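Local coordinates for uncharacterized protein (Shewanella oneidensis, PDB 3E8P) that probably hydrolyses medium- and long-chain fatty acyl-CoA thioesters to the free fatty acid and coenzyme A, at residues L77-A85 / A155-V163. Sequence-based numbering, arbitrary orientation.
Sequences LDVVGGLTA and AFGTGTYMV
With CG of Y161 turned anti to its own carbonyl carbon (chi1 -62°) and CG of D78 swung anti to the backbone N of its residue, phenol and carboxylate reach each other between strand and helix. Y161 OH donates a hydrogen bond to D78 OD2 at 2.9 Å; D78 OD2 accepts it through its anti lone pair, the one directed away from OD1. Carboxylate and ring planes lie only 21° apart, so the acid meets the phenol rim nearly edge-on. The same OD2 is also hydrogen-bonded to T110 OG1 on the adjacent strand 109-117, and the two bonds probably restrict the rotation of the carboxylate in a buried place. One ring face lies against bare helix backbone: G81 C comes to 3.4 Å from Y161 CZ, and G82 CA makes a CH-pi contact 4.0 Å from the ring centroid. The lack of a side chain at G81 lets the phenol approach the helix this closely. Such packing illustrates the hotdog fold of the thioesterase superfamily, in which a long central helix, here 70-90, lies across a curved antiparallel sheet; the short segments cross at -48°, their axes 8.5 Å apart. Apolar contacts extend the interface both ways along the strand. Toward its start, L77 CD1 packs on A155 CB at 4.1 Å, while at the other end A85 CB rests 3.9 Å from Y161 CB and, beyond the tyrosine, touches V163 CG1.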
loop_
_atom_site.group_PDB
_atom_site.type_symbol
_atom_site.label_atom_id
_atom_site.label_comp_id
_atom_site.label_asym_id
_atom_site.label_seq_id
_atom_site.Cartn_x
_atom_site.Cartn_y
_atom_site.Cartn_z
ATOM N N LEU A 77 0.360 10.618 -10.684
ATOM C CA LEU A 77 -0.564 9.539 -10.362
ATOM C C LEU A 77 -1.608 9.964 -9.334
ATOM O O LEU A 77 -2.773 9.576 -9.443
ATOM C CB LEU A 77 0.204 8.314 -9.858
ATOM C CG LEU A 77 1.063 7.586 -10.897
ATOM C CD1 LEU A 77 1.991 6.593 -10.205
ATOM C CD2 LEU A 77 0.168 6.872 -11.880
ATOM N N ASP A 78 -1.201 10.760 -8.346
ATOM C CA ASP A 78 -2.126 11.223 -7.299
ATOM C C ASP A 78 -3.182 12.175 -7.861
ATOM O O ASP A 78 -4.369 12.071 -7.533
ATOM C CB ASP A 78 -1.373 11.933 -6.165
ATOM C CG ASP A 78 -2.275 12.233 -4.967
ATOM O OD1 ASP A 78 -1.959 13.153 -4.187
ATOM O OD2 ASP A 78 -3.302 11.537 -4.797
ATOM N N VAL A 79 -2.741 13.099 -8.706
ATOM C CA VAL A 79 -3.632 14.063 -9.340
ATOM C C VAL A 79 -4.617 13.359 -10.278
ATOM O O VAL A 79 -5.806 13.697 -10.312
ATOM C CB VAL A 79 -2.825 15.108 -10.140
ATOM C CG1 VAL A 79 -3.781 16.055 -10.865
ATOM C CG2 VAL A 79 -1.899 15.880 -9.191
ATOM N N VAL A 80 -4.124 12.386 -11.044
ATOM C CA VAL A 80 -4.995 11.625 -11.935
ATOM C C VAL A 80 -6.047 10.935 -11.069
ATOM O O VAL A 80 -7.236 10.942 -11.387
ATOM C CB VAL A 80 -4.223 10.525 -12.705
ATOM C CG1 VAL A 80 -5.203 9.497 -13.258
ATOM C CG2 VAL A 80 -3.420 11.134 -13.844
ATOM N N GLY A 81 -5.599 10.349 -9.962
ATOM C CA GLY A 81 -6.511 9.646 -9.073
ATOM C C GLY A 81 -7.585 10.529 -8.461
ATOM O O GLY A 81 -8.741 10.121 -8.351
ATOM N N GLY A 82 -7.205 11.738 -8.059
ATOM C CA GLY A 82 -8.162 12.653 -7.464
ATOM C C GLY A 82 -9.232 13.079 -8.451
ATOM O O GLY A 82 -10.414 13.056 -8.135
ATOM N N LEU A 83 -8.811 13.466 -9.649
ATOM C CA LEU A 83 -9.737 13.888 -10.691
ATOM C C LEU A 83 -10.623 12.725 -11.153
ATOM O O LEU A 83 -11.799 12.923 -11.479
ATOM C CB LEU A 83 -8.957 14.487 -11.869
ATOM C CG LEU A 83 -8.297 15.838 -11.544
ATOM C CD1 LEU A 83 -7.287 16.240 -12.619
ATOM C CD2 LEU A 83 -9.390 16.885 -11.413
ATOM N N THR A 84 -10.060 11.518 -11.163
ATOM C CA THR A 84 -10.798 10.322 -11.562
ATOM C C THR A 84 -11.881 10.074 -10.514
ATOM O O THR A 84 -13.027 9.764 -10.836
ATOM C CB THR A 84 -9.874 9.064 -11.608
ATOM O OG1 THR A 84 -8.834 9.251 -12.586
ATOM C CG2 THR A 84 -10.700 7.793 -11.931
ATOM N N ALA A 85 -11.501 10.219 -9.252
ATOM C CA ALA A 85 -12.425 10.013 -8.155
ATOM C C ALA A 85 -13.568 11.020 -8.221
ATOM O O ALA A 85 -14.727 10.648 -8.075
ATOM C CB ALA A 85 -11.686 10.129 -6.825
ATOM N N ALA A 155 4.783 3.537 -14.406
ATOM C CA ALA A 155 4.364 3.197 -13.058
ATOM C C ALA A 155 2.852 3.053 -12.979
ATOM O O ALA A 155 2.131 3.591 -13.817
ATOM C CB ALA A 155 4.824 4.273 -12.086
ATOM N N PHE A 156 2.393 2.305 -11.975
ATOM C CA PHE A 156 0.972 2.117 -11.729
ATOM C C PHE A 156 0.717 2.664 -10.340
ATOM O O PHE A 156 1.611 2.695 -9.499
ATOM C CB PHE A 156 0.565 0.638 -11.713
ATOM C CG PHE A 156 0.626 -0.043 -13.048
ATOM C CD1 PHE A 156 0.516 0.678 -14.232
ATOM C CD2 PHE A 156 0.717 -1.427 -13.112
ATOM C CE1 PHE A 156 0.491 0.022 -15.468
ATOM C CE2 PHE A 156 0.693 -2.093 -14.326
ATOM C CZ PHE A 156 0.578 -1.359 -15.520
ATOM N N GLY A 157 -0.517 3.078 -10.095
ATOM C CA GLY A 157 -0.869 3.584 -8.786
ATOM C C GLY A 157 -2.247 3.101 -8.359
ATOM O O GLY A 157 -3.017 2.571 -9.160
ATOM N N THR A 158 -2.539 3.252 -7.075
ATOM C CA THR A 158 -3.844 2.911 -6.523
ATOM C C THR A 158 -4.054 3.946 -5.423
ATOM O O THR A 158 -3.212 4.085 -4.531
ATOM C CB THR A 158 -3.878 1.487 -5.915
ATOM O OG1 THR A 158 -3.540 0.532 -6.921
ATOM C CG2 THR A 158 -5.269 1.150 -5.374
ATOM N N GLY A 159 -5.152 4.691 -5.497
ATOM C CA GLY A 159 -5.423 5.691 -4.478
ATOM C C GLY A 159 -6.797 5.614 -3.834
ATOM O O GLY A 159 -7.782 5.236 -4.470
ATOM N N THR A 160 -6.855 5.960 -2.553
ATOM C CA THR A 160 -8.100 5.974 -1.810
ATOM C C THR A 160 -8.378 7.452 -1.579
ATOM O O THR A 160 -7.565 8.164 -0.985
ATOM C CB THR A 160 -7.954 5.236 -0.478
ATOM O OG1 THR A 160 -7.603 3.865 -0.730
ATOM C CG2 THR A 160 -9.248 5.269 0.282
ATOM N N TYR A 161 -9.519 7.919 -2.071
ATOM C CA TYR A 161 -9.867 9.324 -1.960
ATOM C C TYR A 161 -11.137 9.620 -1.186
ATOM O O TYR A 161 -12.080 8.823 -1.163
ATOM C CB TYR A 161 -9.978 9.923 -3.359
ATOM C CG TYR A 161 -8.685 9.861 -4.133
ATOM C CD1 TYR A 161 -7.774 10.909 -4.082
ATOM C CD2 TYR A 161 -8.349 8.729 -4.879
ATOM C CE1 TYR A 161 -6.556 10.833 -4.755
ATOM C CE2 TYR A 161 -7.142 8.641 -5.546
ATOM C CZ TYR A 161 -6.246 9.694 -5.481
ATOM O OH TYR A 161 -5.026 9.599 -6.113
HETATM N N MSE A 162 -11.137 10.778 -0.544
HETATM C CA MSE A 162 -12.280 11.255 0.222
HETATM C C MSE A 162 -13.087 12.094 -0.774
HETATM O O MSE A 162 -12.555 13.032 -1.367
HETATM C CB MSE A 162 -11.803 12.138 1.384
HETATM C CG MSE A 162 -12.884 12.525 2.372
HETATM SE SE MSE A 162 -13.493 11.007 3.408
HETATM C CE MSE A 162 -12.074 10.978 4.723
ATOM N N VAL A 163 -14.358 11.755 -0.966
ATOM C CA VAL A 163 -15.201 12.503 -1.901
ATOM C C VAL A 163 -16.456 13.068 -1.247
ATOM O O VAL A 163 -17.314 13.656 -1.912
ATOM C CB VAL A 163 -15.612 11.619 -3.097
ATOM C CG1 VAL A 163 -14.383 11.292 -3.944
ATOM C CG2 VAL A 163 -16.259 10.338 -2.592
#